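Local coordinates for protein TgTwinScan_2721 - E2 domain (Toxoplasma gondii, PDB 2F4Z) that is probably a ubiquitin-conjugating enzyme (E2) that carries activated ubiquitin as a thioester on a cysteine and passes it to target proteins, at residues A[73-78]-A[98-103]; A[39-44]-A[67-72]; A[82-87]-A[153-158]; A[119-124]-A[157-162]. All coordinates share one frame; numbering follows the deposited sequence.

Overall arrangement
The chain opens with helix 33-46 and then builds an antiparallel sheet of four strands. Interaction 2 (39-44 with 67-72) closes the first loop by packing that helix on edge strand 65-70. Interaction 1 (73-78 with 98-103) follows in series and closes the hairpin of strands 77-82 and 93-99. Strands 65-70 and 77-82 are sheet neighbours, probably bonded through R78 N to Q68 O and V70 N to R76 O, and W77 packs on I44. Interaction 3 (82-87 with 153-158) crosses interaction 1 and ties the hairpin loop to helix 144-156. Interaction 4 (119-124 with 157-162) opens inside the loop of interaction 3 and ends on the same stretch, sharing D157 and P158.

Interaction 1: residues A[73-78]-A[98-103]; sequences DIHRWR and IVIPPD
W77 and I98 form an antiparallel hydrogen-bonded pair in the hairpin of strands 77-82 and 93-99, part of the meander sheet of the ubiquitin-conjugating (UBC) fold. W77 N donates to I98 O at 2.8 Å, and I98 N returns a bond to W77 O at 2.9 Å. Past the end of strand 93-99, I100 N bonds H75 O at 2.9 Å. I100 then reaches two aromatic rings. Its CG1 is anti to its own carbonyl carbon (chi1 -64°), which sends CD1 over one face of the indole. CD1 sits 3.5 Å from the centroid of the five-membered ring of W77 and 13° off the ring normal, a CH-pi contact. The other branch, I100 CG2, touches H75 CD2 at 3.7 Å. The imidazole turns its edge to the main chain here, with H75 CD2 3.2 Å from I100 O. R76 and V99 point to the other side of the sheet. V99 CG2 lies over one face of the R76 guanidinium, whose NE also forms a salt bridge with D97. Helices 33-46 and 144-156 cover the side of W77 and I100, through L37, I44 and I144. A type I turn from D73 to R76 leads into the pairing. D73 OD2 takes H75 N at 3.0 Å, an Asx turn. Helping to set the indole rotation, W77 NE1 donates to I74 O at 2.8 Å from above the carbonyl plane.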
loop_
_atom_site.group_PDB
_atom_site.type_symbol
_atom_site.label_atom_id
_atom_site.label_comp_id
_atom_site.label_asym_id
_atom_site.label_seq_id
_atom_site.Cartn_x
_atom_site.Cartn_y
_atom_site.Cartn_z
ATOM N N ASP A 73 -15.956 16.305 11.568
ATOM C CA ASP A 73 -14.926 15.466 12.256
ATOM C C ASP A 73 -14.036 14.692 11.264
ATOM O O ASP A 73 -14.553 13.810 10.567
ATOM C CB ASP A 73 -15.673 14.456 13.136
ATOM C CG ASP A 73 -14.792 13.782 14.126
ATOM O OD1 ASP A 73 -15.323 13.217 15.082
ATOM O OD2 ASP A 73 -13.568 13.765 13.971
ATOM N N ILE A 74 -12.729 14.962 11.191
ATOM C CA ILE A 74 -11.841 14.213 10.242
ATOM C C ILE A 74 -11.597 12.731 10.659
ATOM O O ILE A 74 -10.891 12.016 9.954
ATOM C CB ILE A 74 -10.371 14.756 10.121
ATOM C CG1 ILE A 74 -10.059 15.732 11.200
ATOM C CG2 ILE A 74 -9.900 15.025 8.621
ATOM C CD1 ILE A 74 -9.786 15.030 12.485
ATOM N N HIS A 75 -12.104 12.340 11.835
ATOM C CA HIS A 75 -12.080 10.950 12.354
ATOM C C HIS A 75 -13.368 10.195 12.054
ATOM O O HIS A 75 -13.527 9.040 12.459
ATOM C CB HIS A 75 -11.796 10.938 13.858
ATOM C CG HIS A 75 -10.357 11.179 14.167
ATOM N ND1 HIS A 75 -9.837 12.437 14.333
ATOM C CD2 HIS A 75 -9.305 10.324 14.237
ATOM C CE1 HIS A 75 -8.534 12.353 14.528
ATOM N NE2 HIS A 75 -8.185 11.083 14.487
ATOM N N ARG A 76 -14.297 10.845 11.354
ATOM C CA ARG A 76 -15.514 10.167 10.938
ATOM C C ARG A 76 -15.738 10.446 9.455
ATOM O O ARG A 76 -15.863 11.611 9.030
ATOM C CB ARG A 76 -16.695 10.618 11.818
ATOM C CG ARG A 76 -17.980 9.829 11.538
ATOM C CD ARG A 76 -17.792 8.326 11.904
ATOM N NE ARG A 76 -19.049 7.597 11.863
ATOM C CZ ARG A 76 -19.854 7.425 12.905
ATOM N NH1 ARG A 76 -20.977 6.737 12.740
ATOM N NH2 ARG A 76 -19.551 7.934 14.099
ATOM N N TRP A 77 -15.679 9.406 8.644
ATOM C CA TRP A 77 -15.802 9.585 7.192
ATOM C C TRP A 77 -16.908 8.707 6.651
ATOM O O TRP A 77 -17.339 7.709 7.273
ATOM C CB TRP A 77 -14.526 9.149 6.438
ATOM C CG TRP A 77 -13.223 9.929 6.580
ATOM C CD1 TRP A 77 -12.876 10.826 7.561
ATOM C CD2 TRP A 77 -12.072 9.787 5.745
ATOM N NE1 TRP A 77 -11.580 11.259 7.378
ATOM C CE2 TRP A 77 -11.063 10.640 6.265
ATOM C CE3 TRP A 77 -11.793 9.022 4.601
ATOM C CZ2 TRP A 77 -9.778 10.741 5.683
ATOM C CZ3 TRP A 77 -10.518 9.134 4.013
ATOM C CH2 TRP A 77 -9.535 9.999 4.549
ATOM N N ARG A 78 -17.306 9.040 5.448
ATOM C CA ARG A 78 -18.201 8.242 4.647
ATOM C C ARG A 78 -17.392 7.823 3.416
ATOM O O ARG A 78 -16.690 8.675 2.848
ATOM C CB ARG A 78 -19.337 9.135 4.225
ATOM C CG ARG A 78 -20.564 8.459 3.902
ATOM C CD ARG A 78 -21.562 9.556 3.451
ATOM N NE ARG A 78 -22.019 10.406 4.557
ATOM C CZ ARG A 78 -22.936 10.026 5.447
ATOM N NH1 ARG A 78 -23.475 8.792 5.359
ATOM N NH2 ARG A 78 -23.315 10.864 6.417
ATOM N N ILE A 98 -17.037 5.007 8.200
ATOM C CA ILE A 98 -15.604 4.869 8.466
ATOM C C ILE A 98 -15.324 5.611 9.766
ATOM O O ILE A 98 -15.502 6.851 9.866
ATOM C CB ILE A 98 -14.680 5.390 7.312
ATOM C CG1 ILE A 98 -15.006 4.714 5.954
ATOM C CG2 ILE A 98 -13.116 5.237 7.665
ATOM C CD1 ILE A 98 -14.365 5.458 4.722
ATOM N N VAL A 99 -14.905 4.857 10.766
ATOM C CA VAL A 99 -14.535 5.413 12.059
ATOM C C VAL A 99 -13.028 5.285 12.130
ATOM O O VAL A 99 -12.466 4.169 12.048
ATOM C CB VAL A 99 -15.196 4.632 13.195
ATOM C CG1 VAL A 99 -14.733 5.140 14.583
ATOM C CG2 VAL A 99 -16.739 4.728 13.054
ATOM N N ILE A 100 -12.360 6.412 12.249
ATOM C CA ILE A 100 -10.912 6.398 12.278
ATOM C C ILE A 100 -10.498 6.483 13.740
ATOM O O ILE A 100 -10.797 7.475 14.357
ATOM C CB ILE A 100 -10.318 7.574 11.425
ATOM C CG1 ILE A 100 -10.736 7.323 9.956
ATOM C CG2 ILE A 100 -8.805 7.665 11.664
ATOM C CD1 ILE A 100 -10.683 8.457 9.066
ATOM N N PRO A 101 -9.806 5.442 14.281
ATOM C CA PRO A 101 -9.467 5.450 15.709
ATOM C C PRO A 101 -8.388 6.502 16.097
ATOM O O PRO A 101 -7.660 6.978 15.221
ATOM C CB PRO A 101 -8.977 4.007 15.935
ATOM C CG PRO A 101 -8.341 3.674 14.610
ATOM C CD PRO A 101 -9.296 4.220 13.623
ATOM N N PRO A 102 -8.305 6.886 17.403
ATOM C CA PRO A 102 -7.371 7.973 17.782
ATOM C C PRO A 102 -5.888 7.696 17.463
ATOM O O PRO A 102 -5.135 8.655 17.229
ATOM C CB PRO A 102 -7.560 8.117 19.314
ATOM C CG PRO A 102 -8.944 7.514 19.601
ATOM C CD PRO A 102 -9.082 6.384 18.569
ATOM N N ASP A 103 -5.469 6.425 17.471
ATOM C CA ASP A 103 -4.055 6.094 17.200
ATOM C C ASP A 103 -3.867 5.585 15.770
ATOM O O ASP A 103 -2.895 4.902 15.501
ATOM C CB ASP A 103 -3.509 5.066 18.213
ATOM C CG ASP A 103 -3.138 5.711 19.555
ATOM O OD1 ASP A 103 -2.983 4.990 20.575
ATOM O OD2 ASP A 103 -2.996 6.947 19.598
#

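Interaction 2: residues A[39-44]-A[67-72]; sequences KELADI and AQIVGG
L41 and I44 of helix 33-46 pack on A67 of strand 65-70. This is the N-terminal helix of the UBC fold lying against the first strand, at one edge of the sheet. The axes of the two short segments approach to 8.8 Å, and their N-to-C directions differ by 142°. The contact between the two segments is apolar. A67 CB points at the helix and meets two side chains: I44 CD1 at 4.0 Å and L41 CD1 at 4.1 Å. L41 CD1 also lies 3.8 Å from A67 O. L41 holds its CG anti to the backbone N (chi1 -159°), which swings the branched end out from the helix to the strand. I69 neighbours the other methyl of L41, but the modelled approach there is too close to be trusted. W77 of the next strand lies against I44, A67 and I69, so the helix and the edge strand share one aromatic neighbour.

The polar contacts belong to the helix, on sides turned from the strand. E40 OE2 forms a salt bridge with R36 and accepts a hydrogen bond from Y104, while E40 OE1 accepts from I144 N. One turn apart, K39 and D43 form a salt bridge: K39 NZ meets the syn lone pair of D43 OD2 at 2.6 Å.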
loop_
_atom_site.group_PDB
_atom_site.type_symbol
_atom_site.label_atom_id
_atom_site.label_comp_id
_atom_site.label_asym_id
_atom_site.label_seq_id
_atom_site.Cartn_x
_atom_site.Cartn_y
_atom_site.Cartn_z
ATOM N N LYS A 39 -4.408 14.877 4.027
ATOM C CA LYS A 39 -3.727 14.545 2.801
ATOM C C LYS A 39 -4.261 13.262 2.188
ATOM O O LYS A 39 -4.335 13.182 0.958
ATOM C CB LYS A 39 -2.236 14.405 3.034
ATOM C CG LYS A 39 -1.533 13.831 1.803
ATOM C CD LYS A 39 -0.224 14.475 1.497
ATOM C CE LYS A 39 0.241 13.965 0.112
ATOM N NZ LYS A 39 0.271 12.432 0.043
ATOM N N GLU A 40 -4.605 12.255 3.020
ATOM C CA GLU A 40 -5.342 11.107 2.525
ATOM C C GLU A 40 -6.610 11.502 1.806
ATOM O O GLU A 40 -6.826 11.092 0.693
ATOM C CB GLU A 40 -5.650 10.077 3.638
ATOM C CG GLU A 40 -4.417 9.325 4.024
ATOM C CD GLU A 40 -4.731 7.990 4.692
ATOM O OE1 GLU A 40 -5.591 7.307 4.139
ATOM O OE2 GLU A 40 -4.176 7.664 5.770
ATOM N N LEU A 41 -7.436 12.297 2.455
ATOM C CA LEU A 41 -8.646 12.838 1.820
ATOM C C LEU A 41 -8.421 13.561 0.478
ATOM O O LEU A 41 -9.086 13.270 -0.541
ATOM C CB LEU A 41 -9.374 13.702 2.853
ATOM C CG LEU A 41 -10.844 14.021 2.696
ATOM C CD1 LEU A 41 -11.656 12.783 2.364
ATOM C CD2 LEU A 41 -11.248 14.582 4.036
ATOM N N ALA A 42 -7.464 14.484 0.457
ATOM C CA ALA A 42 -7.038 15.129 -0.779
ATOM C C ALA A 42 -6.589 14.154 -1.860
ATOM O O ALA A 42 -6.945 14.326 -3.029
ATOM C CB ALA A 42 -5.898 16.142 -0.487
ATOM N N ASP A 43 -5.750 13.165 -1.532
ATOM C CA ASP A 43 -5.317 12.257 -2.586
ATOM C C ASP A 43 -6.491 11.410 -3.053
ATOM O O ASP A 43 -6.612 11.129 -4.241
ATOM C CB ASP A 43 -4.098 11.398 -2.174
ATOM C CG ASP A 43 -2.857 12.261 -1.825
ATOM O OD1 ASP A 43 -2.781 13.447 -2.207
ATOM O OD2 ASP A 43 -1.962 11.780 -1.120
ATOM N N ILE A 44 -7.392 11.030 -2.145
ATOM C CA ILE A 44 -8.530 10.228 -2.573
ATOM C C ILE A 44 -9.282 11.016 -3.702
ATOM O O ILE A 44 -9.577 10.476 -4.774
ATOM C CB ILE A 44 -9.499 9.826 -1.399
ATOM C CG1 ILE A 44 -8.874 8.771 -0.524
ATOM C CG2 ILE A 44 -10.816 9.269 -1.963
ATOM C CD1 ILE A 44 -9.542 8.572 0.835
ATOM N N ALA A 67 -14.597 9.576 -0.757
ATOM C CA ALA A 67 -14.734 9.720 0.689
ATOM C C ALA A 67 -15.072 11.169 1.040
ATOM O O ALA A 67 -14.725 12.113 0.303
ATOM C CB ALA A 67 -13.454 9.228 1.408
ATOM N N GLN A 68 -15.761 11.332 2.155
ATOM C CA GLN A 68 -16.045 12.629 2.691
ATOM C C GLN A 68 -15.955 12.524 4.162
ATOM O O GLN A 68 -16.350 11.491 4.719
ATOM C CB GLN A 68 -17.490 13.012 2.426
ATOM C CG GLN A 68 -17.747 13.193 1.001
ATOM C CD GLN A 68 -19.209 13.333 0.703
ATOM O OE1 GLN A 68 -20.092 13.084 1.555
ATOM N NE2 GLN A 68 -19.483 13.727 -0.523
ATOM N N ILE A 69 -15.546 13.614 4.801
ATOM C CA ILE A 69 -15.680 13.673 6.220
ATOM C C ILE A 69 -17.120 13.949 6.580
ATOM O O ILE A 69 -17.901 14.372 5.735
ATOM C CB ILE A 69 -14.618 14.565 6.988
ATOM C CG1 ILE A 69 -15.159 15.929 7.303
ATOM C CG2 ILE A 69 -13.206 14.535 6.328
ATOM C CD1 ILE A 69 -14.159 16.746 8.037
ATOM N N VAL A 70 -17.460 13.627 7.827
ATOM C CA VAL A 70 -18.802 13.664 8.339
ATOM C C VAL A 70 -18.902 14.580 9.548
ATOM O O VAL A 70 -18.148 14.447 10.510
ATOM C CB VAL A 70 -19.259 12.243 8.719
ATOM C CG1 VAL A 70 -20.575 12.281 9.546
ATOM C CG2 VAL A 70 -19.409 11.405 7.457
ATOM N N GLY A 71 -19.809 15.547 9.489
ATOM C CA GLY A 71 -20.154 16.383 10.671
ATOM C C GLY A 71 -19.029 17.308 11.109
ATOM O O GLY A 71 -18.931 17.639 12.317
ATOM N N GLY A 72 -18.159 17.690 10.167
ATOM C CA GLY A 72 -16.901 18.359 10.554
ATOM C C GLY A 72 -15.765 17.600 11.263
ATOM O O GLY A 72 -14.687 18.178 11.501
#

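Interaction 3: residues A[82-87]-A[153-158]; sequences AGPLGT and AMLADP
P84 packs its ring on L155 and A156 at the C-terminal end of helix 144-156. This is the tight part of the contact. P84 CD touches L155 CB at 3.8 Å, and P84 CG touches A156 CB at 4.1 Å. The proline ring and the L155 side chain cross at about a right angle. T87 adds its methyl beside them. T87 CG2 lies 3.9 Å from A156 CA and 4.0 Å from L155 O, so it rests on the backbone of L155 and A156. The hydroxyl is turned back into its own loop. T87 OG1 sits between the backbone N and the carbonyl carbon (chi1 62°) and donates to P84 O at 2.6 Å, from above the carbonyl plane. It also bonds Y89 N. These bonds help keep the methyl turned to the helix.

The outer side is loose. L85 and G86 form the tip of a type II turn from P84 to T87, and both are exposed and away from the helix. The inner side is buried: L155 continues inward to I122, and A82 O is held by Q152 NE2. The contact seats the turn between the second and third strands on the helix that follows the active-site region, as in the UBC fold.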
loop_
_atom_site.group_PDB
_atom_site.type_symbol
_atom_site.label_atom_id
_atom_site.label_comp_id
_atom_site.label_asym_id
_atom_site.label_seq_id
_atom_site.Cartn_x
_atom_site.Cartn_y
_atom_site.Cartn_z
ATOM N N ALA A 82 -18.029 2.083 -6.096
ATOM C CA ALA A 82 -18.835 1.695 -7.213
ATOM C C ALA A 82 -18.808 0.168 -7.308
ATOM O O ALA A 82 -17.754 -0.450 -7.210
ATOM C CB ALA A 82 -18.262 2.358 -8.547
ATOM N N GLY A 83 -19.967 -0.455 -7.549
ATOM C CA GLY A 83 -20.003 -1.893 -7.814
ATOM C C GLY A 83 -19.120 -2.147 -9.020
ATOM O O GLY A 83 -19.221 -1.417 -10.004
ATOM N N PRO A 84 -18.220 -3.151 -8.948
ATOM C CA PRO A 84 -17.348 -3.478 -10.064
ATOM C C PRO A 84 -18.157 -3.974 -11.275
ATOM O O PRO A 84 -19.286 -4.494 -11.114
ATOM C CB PRO A 84 -16.472 -4.609 -9.497
ATOM C CG PRO A 84 -16.558 -4.446 -8.030
ATOM C CD PRO A 84 -17.934 -4.001 -7.777
ATOM N N LEU A 85 -17.606 -3.779 -12.477
ATOM C CA LEU A 85 -18.312 -4.133 -13.725
ATOM C C LEU A 85 -18.264 -5.645 -13.834
ATOM O O LEU A 85 -17.280 -6.249 -13.394
ATOM C CB LEU A 85 -17.660 -3.468 -14.947
ATOM C CG LEU A 85 -17.543 -1.936 -15.104
ATOM C CD1 LEU A 85 -16.458 -1.539 -16.176
ATOM C CD2 LEU A 85 -18.879 -1.248 -15.416
ATOM N N GLY A 86 -19.338 -6.266 -14.342
ATOM C CA GLY A 86 -19.388 -7.752 -14.474
ATOM C C GLY A 86 -19.637 -8.482 -13.176
ATOM O O GLY A 86 -19.274 -9.656 -13.023
ATOM N N THR A 87 -20.269 -7.806 -12.223
ATOM C CA THR A 87 -20.651 -8.459 -10.958
ATOM C C THR A 87 -22.139 -8.154 -10.784
ATOM O O THR A 87 -22.647 -7.278 -11.455
ATOM C CB THR A 87 -19.858 -7.853 -9.753
ATOM O OG1 THR A 87 -20.195 -6.474 -9.646
ATOM C CG2 THR A 87 -18.350 -7.930 -10.010
ATOM N N ALA A 153 -12.605 -4.865 -4.388
ATOM C CA ALA A 153 -12.130 -6.096 -4.993
ATOM C C ALA A 153 -12.859 -7.274 -4.398
ATOM O O ALA A 153 -13.127 -8.252 -5.115
ATOM C CB ALA A 153 -10.657 -6.272 -4.796
ATOM N N MET A 154 -13.139 -7.216 -3.095
ATOM C CA MET A 154 -13.937 -8.236 -2.423
ATOM C C MET A 154 -15.373 -8.392 -3.068
ATOM O O MET A 154 -15.887 -9.491 -3.221
ATOM C CB MET A 154 -13.985 -7.855 -0.958
ATOM C CG MET A 154 -14.526 -8.830 0.017
ATOM S SD MET A 154 -15.996 -8.289 0.926
ATOM C CE MET A 154 -15.891 -6.531 1.204
ATOM N N LEU A 155 -15.999 -7.294 -3.474
ATOM C CA LEU A 155 -17.246 -7.332 -4.244
ATOM C C LEU A 155 -17.091 -8.080 -5.579
ATOM O O LEU A 155 -18.058 -8.651 -6.085
ATOM C CB LEU A 155 -17.725 -5.905 -4.537
ATOM C CG LEU A 155 -18.723 -5.191 -3.611
ATOM C CD1 LEU A 155 -18.542 -5.468 -2.157
ATOM C CD2 LEU A 155 -18.758 -3.674 -3.915
ATOM N N ALA A 156 -15.893 -8.040 -6.165
ATOM C CA ALA A 156 -15.617 -8.777 -7.402
ATOM C C ALA A 156 -15.205 -10.251 -7.174
ATOM O O ALA A 156 -15.139 -11.031 -8.114
ATOM C CB ALA A 156 -14.610 -8.047 -8.235
ATOM N N ASP A 157 -14.956 -10.637 -5.925
ATOM C CA ASP A 157 -14.548 -11.993 -5.648
ATOM C C ASP A 157 -15.145 -12.532 -4.359
ATOM O O ASP A 157 -14.453 -12.692 -3.370
ATOM C CB ASP A 157 -13.020 -12.133 -5.759
ATOM C CG ASP A 157 -12.569 -12.468 -7.201
ATOM O OD1 ASP A 157 -12.167 -11.548 -7.999
ATOM O OD2 ASP A 157 -12.672 -13.667 -7.563
ATOM N N PRO A 158 -16.467 -12.809 -4.375
ATOM C CA PRO A 158 -17.192 -13.387 -3.255
ATOM C C PRO A 158 -16.671 -14.771 -2.843
ATOM O O PRO A 158 -16.383 -15.618 -3.706
ATOM C CB PRO A 158 -18.622 -13.510 -3.792
ATOM C CG PRO A 158 -18.698 -12.512 -4.862
ATOM C CD PRO A 158 -17.369 -12.539 -5.512
#

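Interaction 4: residues A[119-124]-A[157-162]; sequences HPNISS and DPVPTD
N121 OD1 accepts V159 N at 2.8 Å, in the plane of the amide carbonyl and with a fairly straight N-H angle of 156°. The other end of the same amide returns a bond: N121 ND2 donates to V159 O at 2.9 Å, with the acceptor tilted somewhat from the amide plane. The side chain thus grips both the N-H and the C=O of one residue, which holds the rotation of its amide. N121 CG is anti to its carbonyl carbon (chi1 -51°), which brings the amide up to the V159 backbone. D162 O also lies near ND2, but at a poor angle for bonding.

H119 is held at both ring nitrogens. N121 N donates to H119 ND1 at 3.1 Å in the ring plane, and on the far side H119 NE2 bonds M154 O near the end of helix 144-156. P158 comes against this ring obliquely, with P158 CG 3.7 Å from H119 NE2. P120 packs on P158, CG to CB at 3.7 Å, and also touches V168, M172 and F179.

H119, P120 and N121 begin a type I turn that ends at I122. Together they are the His-Pro-Asn (HPN) motif of ubiquitin-conjugating enzymes. In relatives it precedes the catalytic cysteine. Here the amide is spent on the V159 backbone, consistent with a structural role in holding the loop after helix 144-156 beside the active site.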
loop_
_atom_site.group_PDB
_atom_site.type_symbol
_atom_site.label_atom_id
_atom_site.label_comp_id
_atom_site.label_asym_id
_atom_site.label_seq_id
_atom_site.Cartn_x
_atom_site.Cartn_y
_atom_site.Cartn_z
ATOM N N HIS A 119 -24.049 -10.174 -0.016
ATOM C CA HIS A 119 -22.680 -10.670 -0.362
ATOM C C HIS A 119 -22.297 -11.612 0.776
ATOM O O HIS A 119 -22.594 -11.276 1.925
ATOM C CB HIS A 119 -21.703 -9.446 -0.454
ATOM C CG HIS A 119 -20.334 -9.763 -0.993
ATOM N ND1 HIS A 119 -19.379 -10.447 -0.269
ATOM C CD2 HIS A 119 -19.762 -9.481 -2.189
ATOM C CE1 HIS A 119 -18.294 -10.592 -1.002
ATOM N NE2 HIS A 119 -18.482 -9.983 -2.159
ATOM N N PRO A 120 -21.650 -12.786 0.495
ATOM C CA PRO A 120 -21.333 -13.719 1.598
ATOM C C PRO A 120 -20.397 -13.131 2.659
ATOM O O PRO A 120 -20.517 -13.448 3.843
ATOM C CB PRO A 120 -20.657 -14.899 0.879
ATOM C CG PRO A 120 -20.148 -14.325 -0.468
ATOM C CD PRO A 120 -21.167 -13.271 -0.824
ATOM N N ASN A 121 -19.550 -12.195 2.246
ATOM C CA ASN A 121 -18.548 -11.532 3.122
ATOM C C ASN A 121 -18.936 -10.187 3.781
ATOM O O ASN A 121 -18.123 -9.508 4.438
ATOM C CB ASN A 121 -17.241 -11.485 2.315
ATOM C CG ASN A 121 -16.886 -12.883 1.738
ATOM O OD1 ASN A 121 -16.762 -13.063 0.533
ATOM N ND2 ASN A 121 -16.737 -13.888 2.643
ATOM N N ILE A 122 -20.229 -9.849 3.680
ATOM C CA ILE A 122 -20.798 -8.680 4.310
ATOM C C ILE A 122 -22.091 -9.071 4.967
ATOM O O ILE A 122 -22.929 -9.749 4.345
ATOM C CB ILE A 122 -21.105 -7.538 3.249
ATOM C CG1 ILE A 122 -19.933 -7.382 2.266
ATOM C CG2 ILE A 122 -21.627 -6.240 3.988
ATOM C CD1 ILE A 122 -20.167 -6.489 0.987
ATOM N N SER A 123 -22.275 -8.672 6.210
ATOM C CA SER A 123 -23.516 -8.963 6.898
ATOM C C SER A 123 -24.720 -8.252 6.217
ATOM O O SER A 123 -24.696 -7.012 6.008
ATOM C CB SER A 123 -23.388 -8.555 8.336
ATOM O OG SER A 123 -24.625 -8.686 8.991
ATOM N N SER A 124 -25.741 -9.054 5.841
ATOM C CA SER A 124 -26.948 -8.538 5.122
ATOM C C SER A 124 -27.779 -7.726 6.055
ATOM O O SER A 124 -28.584 -6.907 5.616
ATOM C CB SER A 124 -27.817 -9.651 4.526
ATOM O OG SER A 124 -28.251 -10.518 5.559
ATOM N N ASP A 157 -14.956 -10.637 -5.925
ATOM C CA ASP A 157 -14.548 -11.993 -5.648
ATOM C C ASP A 157 -15.145 -12.532 -4.359
ATOM O O ASP A 157 -14.453 -12.692 -3.370
ATOM C CB ASP A 157 -13.020 -12.133 -5.759
ATOM C CG ASP A 157 -12.569 -12.468 -7.201
ATOM O OD1 ASP A 157 -12.167 -11.548 -7.999
ATOM O OD2 ASP A 157 -12.672 -13.667 -7.563
ATOM N N PRO A 158 -16.467 -12.809 -4.375
ATOM C CA PRO A 158 -17.192 -13.387 -3.255
ATOM C C PRO A 158 -16.671 -14.771 -2.843
ATOM O O PRO A 158 -16.383 -15.618 -3.706
ATOM C CB PRO A 158 -18.622 -13.510 -3.792
ATOM C CG PRO A 158 -18.698 -12.512 -4.862
ATOM C CD PRO A 158 -17.369 -12.539 -5.512
ATOM N N VAL A 159 -16.561 -14.973 -1.532
ATOM C CA VAL A 159 -16.017 -16.188 -0.932
ATOM C C VAL A 159 -17.030 -16.823 0.025
ATOM O O VAL A 159 -17.186 -16.391 1.174
ATOM C CB VAL A 159 -14.665 -15.893 -0.229
ATOM C CG1 VAL A 159 -14.446 -16.810 0.965
ATOM C CG2 VAL A 159 -13.508 -15.981 -1.221
ATOM N N PRO A 160 -17.760 -17.837 -0.462
ATOM C CA PRO A 160 -18.727 -18.589 0.359
ATOM C C PRO A 160 -18.065 -19.195 1.560
ATOM O O PRO A 160 -18.622 -19.163 2.674
ATOM C CB PRO A 160 -19.172 -19.725 -0.565
ATOM C CG PRO A 160 -18.867 -19.255 -1.949
ATOM C CD PRO A 160 -17.726 -18.287 -1.868
ATOM N N THR A 161 -16.862 -19.723 1.290
ATOM C CA THR A 161 -16.031 -20.552 2.192
ATOM C C THR A 161 -15.816 -19.946 3.577
ATOM O O THR A 161 -15.775 -20.671 4.583
ATOM C CB THR A 161 -14.622 -20.754 1.598
ATOM O OG1 THR A 161 -13.800 -19.655 2.014
ATOM C CG2 THR A 161 -14.639 -20.843 0.041
ATOM N N ASP A 162 -15.668 -18.619 3.624
ATOM C CA ASP A 162 -15.330 -17.921 4.862
ATOM C C ASP A 162 -16.143 -16.663 4.987
ATOM O O ASP A 162 -15.613 -15.583 4.690
ATOM C CB ASP A 162 -13.826 -17.570 4.890
ATOM C CG ASP A 162 -13.328 -17.170 6.298
ATOM O OD1 ASP A 162 -12.211 -16.577 6.375
ATOM O OD2 ASP A 162 -14.044 -17.448 7.312
#